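Local atomic coordinates of Cap5O (Staphylococcus aureus, PDB entry 3OJO), a protein that probably oxidises a UDP-linked amino sugar, UDP-N-acetyl-mannosamine, with NAD as cofactor in the synthesis of capsular polysaccharide. Residues Ser114-Leu119 against Glu145-Thr150; Leu270-Asp273 against Ile277-Lys280; Lys311-Asn316 against His400-Asp405. All blocks are in the same frame, centred on the assembly; numbering follows the deposited sequence.

Interaction 1: residues Ser114-Leu119 against Glu145-Thr150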
# COMPACT_ATOMS: atom_id res chain seq x y z
N SER B 114 26.85 11.41 26.12
CA SER B 114 27.85 10.58 26.82
C SER B 114 29.18 10.53 26.05
O SER B 114 30.25 10.37 26.65
CB SER B 114 27.31 9.16 27.01
OG SER B 114 27.49 8.33 25.88
N ILE B 115 29.09 10.67 24.73
CA ILE B 115 30.16 10.61 23.73
C ILE B 115 30.91 11.95 23.58
O ILE B 115 32.12 11.95 23.38
CB ILE B 115 29.46 10.11 22.43
CG1 ILE B 115 29.63 8.59 22.29
CG2 ILE B 115 29.75 10.91 21.13
CD1 ILE B 115 28.78 7.99 21.17
N LEU B 116 30.17 13.08 23.66
CA LEU B 116 30.65 14.45 23.48
C LEU B 116 31.96 14.82 24.20
O LEU B 116 32.86 15.31 23.52
CB LEU B 116 29.56 15.48 23.82
CG LEU B 116 28.30 15.51 22.96
CD1 LEU B 116 27.47 16.71 23.32
CD2 LEU B 116 28.61 15.47 21.46
N PRO B 117 32.13 14.58 25.54
CA PRO B 117 33.41 14.94 26.19
C PRO B 117 34.65 14.20 25.68
O PRO B 117 35.77 14.63 25.98
CB PRO B 117 33.16 14.61 27.67
CG PRO B 117 31.71 14.49 27.82
CD PRO B 117 31.19 14.00 26.52
N PHE B 118 34.47 13.11 24.94
CA PHE B 118 35.57 12.29 24.44
C PHE B 118 35.92 12.56 22.98
O PHE B 118 36.89 11.99 22.48
CB PHE B 118 35.26 10.80 24.67
CG PHE B 118 34.89 10.49 26.10
CD1 PHE B 118 35.87 10.25 27.06
CD2 PHE B 118 33.56 10.49 26.51
CE1 PHE B 118 35.52 10.00 28.38
CE2 PHE B 118 33.21 10.25 27.84
CZ PHE B 118 34.20 9.99 28.77
N LEU B 119 35.14 13.43 22.32
CA LEU B 119 35.31 13.77 20.90
C LEU B 119 36.60 14.48 20.55
O LEU B 119 36.96 15.47 21.18
CB LEU B 119 34.11 14.55 20.37
CG LEU B 119 32.84 13.76 20.04
CD1 LEU B 119 31.78 14.66 19.49
CD2 LEU B 119 33.13 12.64 19.06
N GLU B 145 28.21 20.89 16.13
CA GLU B 145 28.69 22.20 15.66
C GLU B 145 28.80 23.24 16.79
O GLU B 145 29.59 24.18 16.68
CB GLU B 145 27.87 22.70 14.46
CG GLU B 145 28.37 22.07 13.16
CD GLU B 145 27.61 22.41 11.89
OE1 GLU B 145 26.40 22.69 11.98
OE2 GLU B 145 28.23 22.38 10.81
N ASN B 146 28.07 23.01 17.89
CA ASN B 146 28.10 23.84 19.10
C ASN B 146 29.45 23.73 19.80
O ASN B 146 29.85 24.66 20.51
CB ASN B 146 26.98 23.47 20.05
CG ASN B 146 26.25 24.69 20.58
OD1 ASN B 146 26.36 25.06 21.75
ND2 ASN B 146 25.53 25.36 19.69
N LEU B 147 30.15 22.59 19.60
CA LEU B 147 31.51 22.31 20.08
C LEU B 147 32.43 22.78 18.96
O LEU B 147 31.90 23.07 17.89
CB LEU B 147 31.68 20.79 20.27
CG LEU B 147 30.63 20.07 21.11
CD1 LEU B 147 30.81 18.57 21.04
CD2 LEU B 147 30.68 20.51 22.54
N GLY B 148 33.75 22.76 19.10
CA GLY B 148 34.62 23.21 18.02
C GLY B 148 34.68 22.28 16.82
O GLY B 148 35.78 21.83 16.46
N PHE B 149 33.52 21.99 16.18
CA PHE B 149 33.46 21.04 15.07
C PHE B 149 32.73 21.47 13.80
O PHE B 149 31.73 22.19 13.86
CB PHE B 149 32.96 19.67 15.55
CG PHE B 149 33.94 18.86 16.37
CD1 PHE B 149 35.01 18.20 15.77
CD2 PHE B 149 33.76 18.70 17.75
CE1 PHE B 149 35.92 17.45 16.52
CE2 PHE B 149 34.67 17.93 18.50
CZ PHE B 149 35.73 17.31 17.88
N THR B 150 33.23 20.97 12.64
CA THR B 150 32.72 21.18 11.29
C THR B 150 32.50 19.80 10.67
O THR B 150 33.45 19.02 10.53
CB THR B 150 33.66 22.12 10.50
OG1 THR B 150 33.64 23.40 11.13
CG2 THR B 150 33.26 22.29 9.03
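L116 and L147 bring the two backbones closest, their CA atoms 8.6 Å apart, where the 3-10 turn that follows helix 106-115 faces the loop after helix 135-145. Both belong to the Rossmann-type NAD-binding domain, in which each helix leads on to a parallel strand of the large sheet, 124-127 and 156-159. No hydrogen bond crosses this surface contact, which lies away from the annotated sites; its side chains meet through apolar atoms. L116 and L147 cross at about a right angle, CD2 of L116 meeting CD1 of L147 at 3.8 Å. L119 approaches the same L147 methyl less closely, its CD1 4.3 Å from CD1 of L147, so that L147 meets two leucines three residues apart. In the loop, G148 is the centre of an inverse gamma turn, closed by a bond from F149 N to L147 O; the CB atoms of L147 and F149, on either side of G148, both point toward 114-119. F149 has CG beside its backbone N (chi1 -73°), bringing the ring against L119. K121 grips this loop as well, with NZ bonded to G148 O and a cation-pi contact to F149. CB of L119 comes at the F149 ring obliquely, 3.9 Å from CE2, while L119 O lies at the ring's edge, in its plane.

Interaction 2: residues Leu270-Asp273 against Ile277-Lys280; sequences LAVD and IIAK
A capped helix start in the central domain brings V272 and D273 against I277 and I278, as the loop 270-273 turns into the short helix 275-280. The loop enters through an inverse gamma turn centred on A271, closed by V272 N bonded to L270 O, and it directly follows C269, whose disulfide to C103 is present in this oxidised form of the enzyme. D273 is the capping residue: its OD2 makes a weak hydrogen bond to the backbone N of F276. Its chi1 of 77° sets CG between the backbone N and the carbonyl carbon, and the D273 side chain crosses that of I277 at about a right angle, with OD1 3.3 Å from CG1 of I277. I277 likewise takes a chi1 near +60° (56°), which sends CG1 and CD1 back over the loop. There CD1 sits 3.3 Å from A271 O and 3.7 Å from CG1 of V272, so the methyl bears on both backbone and side chain. CD1 of I278 lies 3.6 Å from D273 O and 4.1 Å from CB of V272. No hydrogen bond joins the two segments, which meet by buried packing alone. The loop is held from outside by V272 O bonded to S102 OG and by A271 N bonded to T220 OG1 of the long helix 208-238. L270 packs against that helix and helix 286-312, while D273 and I277 touch L239 and I235 of the second subunit, placing this turn between the central helices and the dimer interface.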
# COMPACT_ATOMS: atom_id res chain seq x y z
N LEU B 270 7.09 4.83 12.77
CA LEU B 270 6.87 5.35 11.41
C LEU B 270 7.58 6.63 10.95
O LEU B 270 8.25 7.28 11.75
CB LEU B 270 5.36 5.42 11.12
CG LEU B 270 4.52 4.22 11.46
CD1 LEU B 270 3.10 4.46 11.04
CD2 LEU B 270 5.06 2.94 10.81
N ALA B 271 7.40 6.98 9.64
CA ALA B 271 7.94 8.14 8.91
C ALA B 271 7.32 9.49 9.37
O ALA B 271 6.96 10.35 8.55
CB ALA B 271 7.77 7.94 7.40
N VAL B 272 7.23 9.68 10.69
CA VAL B 272 6.69 10.90 11.27
C VAL B 272 7.61 11.45 12.33
O VAL B 272 7.92 10.76 13.31
CB VAL B 272 5.22 10.79 11.74
CG1 VAL B 272 4.25 10.94 10.58
CG2 VAL B 272 4.98 9.48 12.50
N ASP B 273 8.10 12.68 12.12
CA ASP B 273 8.92 13.34 13.12
C ASP B 273 7.94 14.01 14.12
O ASP B 273 6.92 14.58 13.69
CB ASP B 273 9.93 14.32 12.49
CG ASP B 273 9.35 15.64 12.03
OD1 ASP B 273 8.94 15.73 10.85
OD2 ASP B 273 9.31 16.59 12.84
N ILE B 277 5.79 17.34 11.14
CA ILE B 277 4.61 16.69 10.54
C ILE B 277 3.54 16.12 11.50
O ILE B 277 2.77 15.23 11.11
CB ILE B 277 4.99 15.75 9.36
CG1 ILE B 277 6.02 14.69 9.80
CG2 ILE B 277 5.46 16.58 8.14
CD1 ILE B 277 6.21 13.57 8.89
N ILE B 278 3.47 16.67 12.73
CA ILE B 278 2.47 16.33 13.76
C ILE B 278 2.08 17.64 14.46
O ILE B 278 0.89 17.97 14.51
CB ILE B 278 2.91 15.22 14.79
CG1 ILE B 278 3.30 13.90 14.10
CG2 ILE B 278 1.79 14.98 15.83
CD1 ILE B 278 3.99 12.90 14.98
N ALA B 279 3.08 18.37 14.98
CA ALA B 279 2.89 19.65 15.67
C ALA B 279 2.71 20.83 14.70
O ALA B 279 2.00 21.78 15.05
CB ALA B 279 4.06 19.92 16.61
N LYS B 280 3.31 20.78 13.49
CA LYS B 280 3.21 21.89 12.54
C LYS B 280 2.39 21.68 11.25
O LYS B 280 1.90 22.67 10.70
CB LYS B 280 4.58 22.55 12.26
CG LYS B 280 5.31 23.10 13.50
CD LYS B 280 4.47 23.96 14.48
CE LYS B 280 4.09 25.35 13.99
NZ LYS B 280 3.22 26.05 14.98

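Interaction 3: residues Lys311-Asn316 against His400-Asp405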
# COMPACT_ATOMS: atom_id res chain seq x y z
N LYS B 311 -20.32 -15.79 24.30
CA LYS B 311 -21.74 -15.56 24.59
C LYS B 311 -22.53 -16.78 24.08
O LYS B 311 -23.35 -17.33 24.82
CB LYS B 311 -22.22 -14.26 23.93
CG LYS B 311 -23.72 -14.00 24.04
CD LYS B 311 -24.29 -13.15 22.89
CE LYS B 311 -24.12 -13.69 21.47
NZ LYS B 311 -24.65 -15.07 21.31
N ALA B 312 -22.26 -17.20 22.82
CA ALA B 312 -22.90 -18.34 22.17
C ALA B 312 -22.52 -19.70 22.79
O ALA B 312 -23.21 -20.69 22.55
CB ALA B 312 -22.56 -18.34 20.69
N LEU B 313 -21.43 -19.74 23.59
CA LEU B 313 -20.97 -20.98 24.22
C LEU B 313 -21.04 -20.95 25.76
O LEU B 313 -21.08 -19.87 26.37
CB LEU B 313 -19.54 -21.32 23.76
CG LEU B 313 -19.35 -21.77 22.31
CD1 LEU B 313 -17.88 -21.67 21.91
CD2 LEU B 313 -19.84 -23.18 22.10
N SER B 314 -21.06 -22.14 26.38
CA SER B 314 -21.07 -22.27 27.83
C SER B 314 -19.63 -22.19 28.34
O SER B 314 -18.76 -22.93 27.87
CB SER B 314 -21.74 -23.57 28.26
OG SER B 314 -21.16 -24.70 27.63
N GLY B 315 -19.38 -21.24 29.23
CA GLY B 315 -18.06 -20.99 29.79
C GLY B 315 -17.60 -19.55 29.67
O GLY B 315 -18.22 -18.73 28.98
N ASN B 316 -16.50 -19.23 30.37
CA ASN B 316 -15.88 -17.91 30.42
C ASN B 316 -14.40 -17.97 29.98
O ASN B 316 -13.82 -16.94 29.65
CB ASN B 316 -15.95 -17.36 31.86
CG ASN B 316 -17.23 -16.64 32.19
OD1 ASN B 316 -18.21 -16.62 31.43
ND2 ASN B 316 -17.24 -15.99 33.35
N HIS B 400 -15.06 -26.65 24.93
CA HIS B 400 -15.56 -26.52 23.56
C HIS B 400 -14.34 -26.40 22.66
O HIS B 400 -13.54 -25.49 22.84
CB HIS B 400 -16.45 -25.27 23.41
CG HIS B 400 -17.67 -25.28 24.28
ND1 HIS B 400 -18.78 -26.04 23.94
CD2 HIS B 400 -17.91 -24.62 25.43
CE1 HIS B 400 -19.66 -25.81 24.91
NE2 HIS B 400 -19.18 -24.96 25.82
N LYS B 401 -14.17 -27.33 21.71
CA LYS B 401 -13.03 -27.31 20.80
C LYS B 401 -13.22 -26.29 19.64
O LYS B 401 -13.51 -26.68 18.50
CB LYS B 401 -12.68 -28.72 20.30
CG LYS B 401 -12.14 -29.65 21.39
CD LYS B 401 -11.76 -31.01 20.82
CE LYS B 401 -11.70 -32.09 21.87
NZ LYS B 401 -11.27 -33.39 21.30
N VAL B 402 -13.07 -24.98 19.96
CA VAL B 402 -13.16 -23.91 18.96
C VAL B 402 -11.91 -23.03 18.93
O VAL B 402 -11.38 -22.67 19.98
CB VAL B 402 -14.50 -23.10 18.92
CG1 VAL B 402 -15.72 -24.01 19.05
CG2 VAL B 402 -14.54 -21.99 19.95
N ILE B 403 -11.42 -22.73 17.71
CA ILE B 403 -10.24 -21.90 17.48
C ILE B 403 -10.59 -20.68 16.61
O ILE B 403 -11.12 -20.85 15.50
CB ILE B 403 -9.09 -22.72 16.80
CG1 ILE B 403 -8.61 -23.88 17.70
CG2 ILE B 403 -7.91 -21.80 16.39
CD1 ILE B 403 -7.64 -24.81 17.03
N PHE B 404 -10.25 -19.45 17.09
CA PHE B 404 -10.35 -18.22 16.31
C PHE B 404 -8.91 -17.73 16.09
O PHE B 404 -8.24 -17.22 17.01
CB PHE B 404 -11.24 -17.13 16.94
CG PHE B 404 -11.29 -15.85 16.13
CD1 PHE B 404 -11.27 -15.87 14.73
CD2 PHE B 404 -11.37 -14.61 16.76
CE1 PHE B 404 -11.29 -14.69 13.99
CE2 PHE B 404 -11.40 -13.43 16.01
CZ PHE B 404 -11.37 -13.49 14.64
N ASP B 405 -8.41 -17.96 14.87
CA ASP B 405 -7.05 -17.63 14.48
C ASP B 405 -6.99 -16.30 13.74
O ASP B 405 -7.42 -16.20 12.60
CB ASP B 405 -6.45 -18.80 13.68
CG ASP B 405 -4.98 -18.72 13.35
OD1 ASP B 405 -4.28 -17.88 13.95
OD2 ASP B 405 -4.53 -19.50 12.50
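L313 and S314 clasp the imidazole of H400 from two directions, one over a face and one at the edge. The H400 and L313 side chains run past each other in opposite directions. CD2 of L313 rests on one ring face, 3.7 Å from the centroid and 17° off the normal, a CH-pi contact displaced toward the rim on the ND1 side. The other L313 methyl points on toward the strand, meeting V402 tip to tip, with CD1 3.9 Å from V402 CG2. S314 holds OG between its backbone N and carbonyl carbon (chi1 54°), which brings the hydroxyl near the imidazole plane and into a hydrogen bond between OG and H400 NE2, 2.7 Å long. The hydroxyl thus meets the ring at its NE2 edge while a methyl lies over its face. S314 O is in turn bonded to S376 OG. In the UDP-binding domain, the contact packs the connection from helix 286-312 to strand 317-321 against the start of strand 402-405; 400-405 leads into and includes that strand, which lies between strands 377-380 and 418-420 of the five-stranded parallel sheet.

In the fold
The three contacts follow one another along the chain. Interaction 2 is the buried one, a local turn in the central domain that also meets the second subunit. Interaction 1 is a surface contact and interaction 3 is partly buried; they lie on opposite sides of the chain's centre, with centres 61 Å apart. Interaction 1 is all leucine and phenylalanine, whereas interaction 3 adds a hydroxyl-imidazole bond, and interaction 2 sets isoleucine methyls against backbone carbonyls and a valine, and an isoleucine CG1 against a weakly capping carboxylate. No two share an element, but helix 286-312, which follows helix 275-280 of interaction 2, ends in interaction 3, linking the central and UDP-binding domains.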